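Local coordinates for protein succinate dehydrogenase subunit A (PDB 6LUM) that probably catalyses the FAD-dependent oxidation of succinate to fumarate as the flavoprotein subunit of a respiratory succinate dehydrogenase, at residues A164-L169 against F228-P233; L369-N374 against M553-G558; T170-G175 against N423-P428. All coordinates share one frame; numbering follows the deposited sequence.

Contact 1. Residues A164-L169 against F228-P233; sequences ALDIAL and FRKGLP. With FAD (flavin-adenine dinucleotide), chain Y.
K230 meets strand 162-172 through a chain folded twice, at chi2 (-52°) and chi3 (-70°), which lays its methylenes against I167 and brings NZ round to the strand backbone. On I167, chi1 of 70° puts CG1 between the backbone N and the carbonyl carbon, and from there it touches K230 CG at 3.6 Å. The ammonium then makes a weak hydrogen bond, K230 NZ to I167 O, of 3.3 Å. L169 runs past the lysine in the opposite direction, its CG 4.0 Å from K230 CE, and its CD1 comes only loosely near the CD2 methyl of L232, at 4.5 Å. Between K230 and L232 the chain turns at G231, whose positive phi belongs to a Schellman motif following helix 223-229. Earlier on the strand, beyond a classic beta bulge, L165 and D166 sharing I182 as partner, the backbone N of A164 gives a weak hydrogen bond to N1A of the FAD adenine. D166 crosses the lysine at about a right angle, yet its OD1 stays 4.6 Å from K230 NZ. Though not in contact, the acid may still favour the ammonium's positive charge, while the lysine's carbon chain is the largest single contributor to the packing.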
loop_
_atom_site.group_PDB
_atom_site.type_symbol
_atom_site.label_atom_id
_atom_site.label_comp_id
_atom_site.label_asym_id
_atom_site.label_seq_id
_atom_site.Cartn_x
_atom_site.Cartn_y
_atom_site.Cartn_z
ATOM N N ALA D 164 8.625 25.192 26.598
ATOM C CA ALA D 164 10.080 25.223 26.576
ATOM C C ALA D 164 10.603 26.357 27.434
ATOM O O ALA D 164 10.437 27.523 27.086
ATOM C CB ALA D 164 10.603 25.372 25.153
ATOM N N LEU D 165 11.259 26.025 28.542
ATOM C CA LEU D 165 11.641 27.010 29.539
ATOM C C LEU D 165 13.100 27.423 29.478
ATOM O O LEU D 165 13.438 28.487 29.997
ATOM C CB LEU D 165 11.344 26.481 30.942
ATOM C CG LEU D 165 9.871 26.444 31.317
ATOM C CD1 LEU D 165 9.683 25.859 32.684
ATOM C CD2 LEU D 165 9.311 27.834 31.256
ATOM N N ASP D 166 13.976 26.627 28.877
ATOM C CA ASP D 166 15.375 27.033 28.849
ATOM C C ASP D 166 16.087 26.335 27.707
ATOM O O ASP D 166 15.584 25.368 27.143
ATOM C CB ASP D 166 16.067 26.718 30.171
ATOM C CG ASP D 166 17.136 27.718 30.515
ATOM O OD1 ASP D 166 17.880 27.483 31.490
ATOM O OD2 ASP D 166 17.234 28.745 29.811
ATOM N N ILE D 167 17.267 26.843 27.367
ATOM C CA ILE D 167 18.167 26.142 26.464
ATOM C C ILE D 167 19.491 25.933 27.181
ATOM O O ILE D 167 19.810 26.606 28.162
ATOM C CB ILE D 167 18.390 26.866 25.122
ATOM C CG1 ILE D 167 19.196 28.135 25.316
ATOM C CG2 ILE D 167 17.082 27.193 24.471
ATOM C CD1 ILE D 167 19.276 28.954 24.080
ATOM N N ALA D 168 20.262 24.980 26.675
ATOM C CA ALA D 168 21.528 24.584 27.271
ATOM C C ALA D 168 22.645 24.936 26.305
ATOM O O ALA D 168 22.809 24.281 25.275
ATOM C CB ALA D 168 21.527 23.094 27.588
ATOM N N LEU D 169 23.405 25.970 26.636
ATOM C CA LEU D 169 24.569 26.371 25.861
ATOM C C LEU D 169 25.805 25.777 26.519
ATOM O O LEU D 169 26.254 26.268 27.559
ATOM C CB LEU D 169 24.691 27.890 25.788
ATOM C CG LEU D 169 23.702 28.727 24.990
ATOM C CD1 LEU D 169 24.345 30.044 24.668
ATOM C CD2 LEU D 169 23.298 28.027 23.731
ATOM N N PHE D 228 17.430 36.068 25.822
ATOM C CA PHE D 228 17.957 37.219 26.534
ATOM C C PHE D 228 18.545 36.837 27.879
ATOM O O PHE D 228 19.489 37.481 28.340
ATOM C CB PHE D 228 16.849 38.246 26.715
ATOM C CG PHE D 228 17.313 39.546 27.253
ATOM C CD1 PHE D 228 18.156 40.344 26.525
ATOM C CD2 PHE D 228 16.887 39.981 28.482
ATOM C CE1 PHE D 228 18.572 41.542 27.020
ATOM C CE2 PHE D 228 17.309 41.174 28.981
ATOM C CZ PHE D 228 18.149 41.956 28.251
ATOM N N ARG D 229 18.008 35.806 28.522
ATOM C CA ARG D 229 18.557 35.359 29.792
ATOM C C ARG D 229 19.843 34.573 29.611
ATOM O O ARG D 229 20.709 34.613 30.487
ATOM C CB ARG D 229 17.535 34.507 30.534
ATOM C CG ARG D 229 16.491 35.317 31.244
ATOM C CD ARG D 229 15.360 34.456 31.747
ATOM N NE ARG D 229 14.656 35.098 32.851
ATOM C CZ ARG D 229 13.526 34.647 33.379
ATOM N NH1 ARG D 229 12.965 33.550 32.905
ATOM N NH2 ARG D 229 12.958 35.291 34.384
ATOM N N LYS D 230 19.989 33.857 28.498
ATOM C CA LYS D 230 21.222 33.117 28.265
ATOM C C LYS D 230 22.427 34.018 28.058
ATOM O O LYS D 230 23.550 33.511 28.022
ATOM C CB LYS D 230 21.079 32.204 27.055
ATOM C CG LYS D 230 20.115 31.073 27.258
ATOM C CD LYS D 230 20.422 30.310 28.523
ATOM C CE LYS D 230 21.704 29.521 28.395
ATOM N NZ LYS D 230 21.941 28.682 29.593
ATOM N N GLY D 231 22.234 35.322 27.924
ATOM C CA GLY D 231 23.322 36.238 27.681
ATOM C C GLY D 231 23.430 36.726 26.256
ATOM O O GLY D 231 24.230 37.626 25.991
ATOM N N LEU D 232 22.663 36.154 25.336
ATOM C CA LEU D 232 22.646 36.615 23.964
ATOM C C LEU D 232 21.906 37.947 23.877
ATOM O O LEU D 232 21.173 38.316 24.793
ATOM C CB LEU D 232 21.991 35.561 23.078
ATOM C CG LEU D 232 22.536 34.154 23.293
ATOM C CD1 LEU D 232 21.655 33.110 22.657
ATOM C CD2 LEU D 232 23.920 34.071 22.728
ATOM N N PRO D 233 22.091 38.700 22.797
ATOM C CA PRO D 233 21.505 40.037 22.711
ATOM C C PRO D 233 20.095 40.036 22.132
ATOM O O PRO D 233 19.623 39.053 21.563
ATOM C CB PRO D 233 22.468 40.754 21.768
ATOM C CG PRO D 233 22.900 39.707 20.866
ATOM C CD PRO D 233 22.992 38.449 21.663
HETATM P PA FAD Y . 2.876 32.786 16.260
HETATM O O1A FAD Y . 1.953 32.313 15.164
HETATM O O2A FAD Y . 2.716 34.174 16.834
HETATM O O5B FAD Y . 2.802 31.730 17.472
HETATM C C5B FAD Y . 3.991 31.278 18.117
HETATM C C4B FAD Y . 3.948 29.762 18.255
HETATM O O4B FAD Y . 5.101 29.305 18.967
HETATM C C3B FAD Y . 2.715 29.314 19.025
HETATM O O3B FAD Y . 1.854 28.557 18.163
HETATM C C2B FAD Y . 3.226 28.501 20.207
HETATM O O2B FAD Y . 2.733 27.156 20.213
HETATM C C1B FAD Y . 4.743 28.490 20.088
HETATM N N9A FAD Y . 5.349 29.039 21.327
HETATM C C8A FAD Y . 5.363 30.336 21.690
HETATM N N7A FAD Y . 5.996 30.504 22.879
HETATM C C5A FAD Y . 6.400 29.291 23.298
HETATM C C6A FAD Y . 7.125 28.752 24.473
HETATM N N6A FAD Y . 7.556 29.568 25.465
HETATM N N1A FAD Y . 7.343 27.419 24.520
HETATM C C2A FAD Y . 6.920 26.598 23.542
HETATM N N3A FAD Y . 6.257 27.016 22.449
HETATM C C4A FAD Y . 5.971 28.329 22.271
HETATM N N1 FAD Y . 0.325 39.812 9.836
HETATM C C2 FAD Y . 0.066 39.980 8.515
HETATM O O2 FAD Y . 1.014 39.900 7.703
HETATM N N3 FAD Y . -1.168 40.229 8.042
HETATM C C4 FAD Y . -2.235 40.327 8.845
HETATM O O4 FAD Y . -3.370 40.560 8.375
HETATM C C4X FAD Y . -2.038 40.156 10.304
HETATM N N5 FAD Y . -3.062 40.242 11.182
HETATM C C5X FAD Y . -2.850 40.081 12.509
HETATM C C6 FAD Y . -3.919 40.173 13.394
HETATM C C7 FAD Y . -3.710 40.008 14.759
HETATM C C7M FAD Y . -4.871 40.109 15.714
HETATM C C8 FAD Y . -2.344 39.734 15.276
HETATM C C8M FAD Y . -2.122 39.556 16.755
HETATM C C9 FAD Y . -1.272 39.641 14.396
HETATM C C9A FAD Y . -1.481 39.805 13.032
HETATM N N10 FAD Y . -0.400 39.712 12.132
HETATM C C10 FAD Y . -0.655 39.885 10.760
HETATM C "C1'" FAD Y . 0.957 39.443 12.616
HETATM C "C2'" FAD Y . 1.431 38.098 12.079
HETATM O "O2'" FAD Y . 0.380 37.133 12.212
HETATM C "C3'" FAD Y . 2.663 37.612 12.832
HETATM O "O3'" FAD Y . 3.830 38.251 12.300
HETATM C "C4'" FAD Y . 2.814 36.100 12.716
HETATM O "O4'" FAD Y . 1.540 35.479 12.923
HETATM C "C5'" FAD Y . 3.811 35.567 13.738
HETATM O "O5'" FAD Y . 3.601 34.169 13.924
HETATM P P FAD Y . 4.830 33.199 14.304
HETATM O O1P FAD Y . 4.842 32.049 13.325
HETATM O O2P FAD Y . 6.064 34.049 14.485
HETATM O O3P FAD Y . 4.394 32.628 15.745
#

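Contact 2. Residues L369-N374 against M553-G558; sequences LRDNTN and MAYKQG
N372 and M553 meet across a largely polar boundary, where side chains of strand 550-556 touch the loop 369-374 without forming a hydrogen bond to it. The sulfur contact is the closer one: N372 OD1 lies 3.4 Å from M553 SD, the two side chains approaching at a slant. M553 extends through chi2 (-166°) and then bends at chi3 (70°), which carries its terminal methyl round so that CE comes within 4.3 Å of D371 O. The sulfur and the methyl therefore touch different residues of the loop.

The aromatic contacts come next. Y555 presents its ring edge to the loop, with R370 O lying in the ring plane and 4.0 Å from CE2, a placement that turns the CE2 hydrogen, partly positive, toward the carbonyl oxygen. Its hydroxyl goes on to the backbone of the next residue, OH standing 4.1 Å from D371 CA, with the carboxylate of D371 slightly farther off. The ring has a second partner beyond the loop, R566, in a cation-pi interaction.

Both side chains reach the loop because alternate residues of a beta strand point to the same face: M553 and Y555 turn toward 369-374, while A554 between them points elsewhere. Strand 550-556 is the central member of a three-stranded antiparallel sheet, flanked by 234-235 and 565-571, so the contact sets a loop from the FAD-binding family region against a strand from the C-terminal flavoprotein region.

Within the loop, the R370 guanidinium has N374 CB over its centre, 3.9 Å above the plane, so the R370 side chain lies back over N374.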
loop_
_atom_site.group_PDB
_atom_site.type_symbol
_atom_site.label_atom_id
_atom_site.label_comp_id
_atom_site.label_asym_id
_atom_site.label_seq_id
_atom_site.Cartn_x
_atom_site.Cartn_y
_atom_site.Cartn_z
ATOM N N LEU D 369 22.772 35.568 15.902
ATOM C CA LEU D 369 24.021 36.238 16.211
ATOM C C LEU D 369 24.266 36.253 17.714
ATOM O O LEU D 369 23.346 36.137 18.521
ATOM C CB LEU D 369 24.013 37.673 15.698
ATOM C CG LEU D 369 23.716 37.901 14.228
ATOM C CD1 LEU D 369 23.798 39.368 13.924
ATOM C CD2 LEU D 369 24.697 37.156 13.396
ATOM N N ARG D 370 25.531 36.402 18.085
ATOM C CA ARG D 370 25.898 36.709 19.454
ATOM C C ARG D 370 26.759 37.952 19.555
ATOM O O ARG D 370 27.079 38.374 20.669
ATOM C CB ARG D 370 26.636 35.533 20.100
ATOM C CG ARG D 370 28.099 35.469 19.752
ATOM C CD ARG D 370 28.855 34.556 20.689
ATOM N NE ARG D 370 30.276 34.540 20.366
ATOM C CZ ARG D 370 30.852 33.633 19.590
ATOM N NH1 ARG D 370 30.129 32.658 19.058
ATOM N NH2 ARG D 370 32.150 33.699 19.350
ATOM N N ASP D 371 27.141 38.541 18.431
ATOM C CA ASP D 371 27.835 39.817 18.363
ATOM C C ASP D 371 27.215 40.554 17.187
ATOM O O ASP D 371 26.131 40.199 16.712
ATOM C CB ASP D 371 29.347 39.619 18.204
ATOM C CG ASP D 371 30.025 39.225 19.497
ATOM O OD1 ASP D 371 29.518 39.592 20.576
ATOM O OD2 ASP D 371 31.068 38.538 19.435
ATOM N N ASN D 372 27.875 41.598 16.704
ATOM C CA ASN D 372 27.443 42.153 15.432
ATOM C C ASN D 372 27.879 41.287 14.260
ATOM O O ASN D 372 27.381 41.478 13.147
ATOM C CB ASN D 372 27.982 43.570 15.249
ATOM C CG ASN D 372 27.753 44.435 16.462
ATOM O OD1 ASN D 372 26.807 44.225 17.213
ATOM N ND2 ASN D 372 28.615 45.422 16.657
ATOM N N THR D 373 28.793 40.348 14.484
ATOM C CA THR D 373 29.386 39.543 13.420
ATOM C C THR D 373 29.296 38.045 13.661
ATOM O O THR D 373 29.067 37.293 12.713
ATOM C CB THR D 373 30.862 39.919 13.236
ATOM O OG1 THR D 373 31.645 39.246 14.228
ATOM C CG2 THR D 373 31.069 41.415 13.377
ATOM N N ASN D 374 29.478 37.589 14.897
ATOM C CA ASN D 374 29.612 36.166 15.169
ATOM C C ASN D 374 28.253 35.480 15.109
ATOM O O ASN D 374 27.224 36.102 14.864
ATOM C CB ASN D 374 30.277 35.953 16.521
ATOM C CG ASN D 374 31.686 36.487 16.558
ATOM O OD1 ASN D 374 32.646 35.748 16.357
ATOM N ND2 ASN D 374 31.820 37.781 16.813
ATOM N N MET D 553 21.243 47.036 20.265
ATOM C CA MET D 553 21.372 45.678 20.767
ATOM C C MET D 553 21.575 45.730 22.269
ATOM O O MET D 553 22.349 46.550 22.764
ATOM C CB MET D 553 22.521 44.949 20.079
ATOM C CG MET D 553 22.350 44.887 18.584
ATOM S SD MET D 553 23.443 43.719 17.784
ATOM C CE MET D 553 22.734 42.190 18.341
ATOM N N ALA D 554 20.866 44.876 22.992
ATOM C CA ALA D 554 20.872 44.892 24.444
ATOM C C ALA D 554 21.363 43.555 24.963
ATOM O O ALA D 554 20.921 42.502 24.487
ATOM C CB ALA D 554 19.480 45.194 24.988
ATOM N N TYR D 555 22.280 43.604 25.929
ATOM C CA TYR D 555 22.823 42.433 26.597
ATOM C C TYR D 555 22.512 42.510 28.082
ATOM O O TYR D 555 22.625 43.576 28.693
ATOM C CB TYR D 555 24.338 42.327 26.423
ATOM C CG TYR D 555 24.839 42.348 25.005
ATOM C CD1 TYR D 555 25.028 43.541 24.337
ATOM C CD2 TYR D 555 25.156 41.175 24.348
ATOM C CE1 TYR D 555 25.493 43.566 23.056
ATOM C CE2 TYR D 555 25.624 41.192 23.064
ATOM C CZ TYR D 555 25.789 42.391 22.421
ATOM O OH TYR D 555 26.259 42.417 21.132
ATOM N N LYS D 556 22.137 41.378 28.659
ATOM C CA LYS D 556 21.868 41.287 30.085
ATOM C C LYS D 556 23.150 40.937 30.821
ATOM O O LYS D 556 23.934 40.106 30.358
ATOM C CB LYS D 556 20.801 40.232 30.359
ATOM C CG LYS D 556 20.257 40.235 31.764
ATOM C CD LYS D 556 19.478 38.967 32.020
ATOM C CE LYS D 556 18.762 39.022 33.343
ATOM N NZ LYS D 556 17.704 40.057 33.333
ATOM N N GLN D 557 23.364 41.569 31.972
ATOM C CA GLN D 557 24.629 41.395 32.677
ATOM C C GLN D 557 24.560 40.287 33.722
ATOM O O GLN D 557 25.293 39.299 33.635
ATOM C CB GLN D 557 25.051 42.718 33.319
ATOM C CG GLN D 557 25.133 43.872 32.339
ATOM C CD GLN D 557 26.315 43.776 31.397
ATOM O OE1 GLN D 557 26.401 42.870 30.572
ATOM N NE2 GLN D 557 27.231 44.724 31.512
ATOM N N GLY D 558 23.682 40.430 34.704
ATOM C CA GLY D 558 23.577 39.469 35.785
ATOM C C GLY D 558 22.827 38.213 35.401
ATOM O O GLY D 558 22.826 37.786 34.242
#

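Contact 3. Residues T170-G175 against N423-P428; sequences TETPAG and NFVDMP
T170 offers both branches of its side chain to the loop 423-428, and its first torsion decides which branch meets which residue. With chi1 at 77°, OG1 sits between the backbone N and the carbonyl carbon, while the methyl CG2 lies beside the N. That methyl rests against the ring of P428, 3.5 Å from CD and 3.6 Å from CG, the two side chains crossing at about a right angle. The hydroxyl faces the other way along the loop, toward V425, with OG1 4.1 Å from CG1. T170 spans the contact from V425 to P428. Strand 162-172 is an edge strand, within this chain, of a four-stranded mixed sheet and runs into strand 175-185 as a beta hairpin, closed by a type I turn from T172 to G175 in which G175 N is bonded to T172 O at 3.1 Å. The loop after helix 399-421 passes beside this hairpin end. V425 holds CG1 anti to its backbone N, chi1 167°, and this methyl also reaches T172, whose CG2 is 4.4 Å away. V425 and T170 run past one another head to tail. Just before V425, F424 makes a cation-pi interaction with R6, on strand 3-6 of the same sheet.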
loop_
_atom_site.group_PDB
_atom_site.type_symbol
_atom_site.label_atom_id
_atom_site.label_comp_id
_atom_site.label_asym_id
_atom_site.label_seq_id
_atom_site.Cartn_x
_atom_site.Cartn_y
_atom_site.Cartn_z
ATOM N N THR D 170 26.356 24.728 25.922
ATOM C CA THR D 170 27.623 24.186 26.387
ATOM C C THR D 170 28.758 24.998 25.788
ATOM O O THR D 170 28.781 25.247 24.580
ATOM C CB THR D 170 27.766 22.718 25.998
ATOM O OG1 THR D 170 28.112 22.624 24.613
ATOM C CG2 THR D 170 26.470 21.985 26.234
ATOM N N GLU D 171 29.695 25.419 26.631
ATOM C CA GLU D 171 30.784 26.285 26.191
ATOM C C GLU D 171 31.916 25.422 25.656
ATOM O O GLU D 171 32.672 24.819 26.419
ATOM C CB GLU D 171 31.260 27.188 27.322
ATOM C CG GLU D 171 32.595 27.872 27.043
ATOM C CD GLU D 171 32.494 29.018 26.046
ATOM O OE1 GLU D 171 33.525 29.677 25.797
ATOM O OE2 GLU D 171 31.393 29.269 25.515
ATOM N N THR D 172 32.021 25.352 24.338
ATOM C CA THR D 172 33.198 24.805 23.698
ATOM C C THR D 172 34.333 25.817 23.794
ATOM O O THR D 172 34.099 26.996 24.067
ATOM C CB THR D 172 32.898 24.480 22.239
ATOM O OG1 THR D 172 32.264 25.604 21.621
ATOM C CG2 THR D 172 31.986 23.276 22.143
ATOM N N PRO D 173 35.581 25.383 23.598
ATOM C CA PRO D 173 36.691 26.349 23.607
ATOM C C PRO D 173 36.579 27.414 22.534
ATOM O O PRO D 173 37.134 28.505 22.709
ATOM C CB PRO D 173 37.927 25.467 23.394
ATOM C CG PRO D 173 37.398 24.193 22.816
ATOM C CD PRO D 173 36.071 24.002 23.468
ATOM N N ALA D 174 35.877 27.141 21.436
ATOM C CA ALA D 174 35.707 28.101 20.354
ATOM C C ALA D 174 34.434 28.927 20.484
ATOM O O ALA D 174 33.980 29.505 19.492
ATOM C CB ALA D 174 35.716 27.379 19.006
ATOM N N GLY D 175 33.850 28.998 21.676
ATOM C CA GLY D 175 32.619 29.719 21.880
ATOM C C GLY D 175 31.529 28.809 22.399
ATOM O O GLY D 175 31.765 27.635 22.696
ATOM N N ASN D 423 27.663 16.565 14.358
ATOM C CA ASN D 423 27.373 15.474 15.278
ATOM C C ASN D 423 27.006 16.034 16.643
ATOM O O ASN D 423 27.244 17.204 16.944
ATOM C CB ASN D 423 28.566 14.525 15.416
ATOM C CG ASN D 423 28.587 13.455 14.351
ATOM O OD1 ASN D 423 29.564 13.311 13.621
ATOM N ND2 ASN D 423 27.505 12.692 14.259
ATOM N N PHE D 424 26.418 15.176 17.476
ATOM C CA PHE D 424 26.077 15.568 18.836
ATOM C C PHE D 424 27.323 16.045 19.563
ATOM O O PHE D 424 28.405 15.477 19.408
ATOM C CB PHE D 424 25.448 14.397 19.582
ATOM C CG PHE D 424 23.993 14.205 19.290
ATOM C CD1 PHE D 424 23.583 13.549 18.152
ATOM C CD2 PHE D 424 23.036 14.679 20.156
ATOM C CE1 PHE D 424 22.249 13.374 17.888
ATOM C CE2 PHE D 424 21.709 14.502 19.888
ATOM C CZ PHE D 424 21.317 13.851 18.754
ATOM N N VAL D 425 27.179 17.100 20.360
ATOM C CA VAL D 425 28.362 17.746 20.911
ATOM C C VAL D 425 28.679 17.208 22.298
ATOM O O VAL D 425 29.676 16.504 22.475
ATOM C CB VAL D 425 28.180 19.274 20.938
ATOM C CG1 VAL D 425 29.246 19.916 21.789
ATOM C CG2 VAL D 425 28.234 19.826 19.530
ATOM N N ASP D 426 27.820 17.488 23.268
ATOM C CA ASP D 426 28.059 17.177 24.679
ATOM C C ASP D 426 26.762 17.407 25.438
ATOM O O ASP D 426 25.688 17.545 24.841
ATOM C CB ASP D 426 29.190 18.014 25.281
ATOM C CG ASP D 426 30.569 17.442 25.006
ATOM O OD1 ASP D 426 30.706 16.200 24.970
ATOM O OD2 ASP D 426 31.515 18.236 24.818
ATOM N N MET D 427 26.865 17.426 26.760
ATOM C CA MET D 427 25.782 17.817 27.649
ATOM C C MET D 427 26.375 18.264 28.981
ATOM O O MET D 427 27.268 17.595 29.515
ATOM C CB MET D 427 24.784 16.665 27.817
ATOM C CG MET D 427 25.332 15.358 28.388
ATOM S SD MET D 427 25.321 15.273 30.189
ATOM C CE MET D 427 23.563 15.135 30.495
ATOM N N PRO D 428 25.943 19.401 29.533
ATOM C CA PRO D 428 26.496 19.843 30.820
ATOM C C PRO D 428 26.085 18.917 31.948
ATOM O O PRO D 428 25.333 17.963 31.729
ATOM C CB PRO D 428 25.903 21.246 31.003
ATOM C CG PRO D 428 25.383 21.635 29.670
ATOM C CD PRO D 428 24.972 20.365 29.003
#

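How the contacts relate
Followed from the N terminus, strand 162-172 supplies the first segments of two contacts in succession: 164-169 for contact 1 and 170-175 for contact 3. Contact 1 closes first, at 228-233, a loop of 58 intervening residues. Contact 2 then opens at 369-374. Contact 3 closes at 423-428, inside the span of contact 2, which ends only at 553-558; contact 3 therefore crosses both others, whereas contacts 1 and 2 stand in series. Those two nevertheless touch in space, P233 packing on M553 and Y555. Contact 1 joins the mixed sheet to the turn after helix 223-229, contact 3 joins it to the loop before helix 433-443, and contact 2 joins loop 369-374 to the antiparallel sheet.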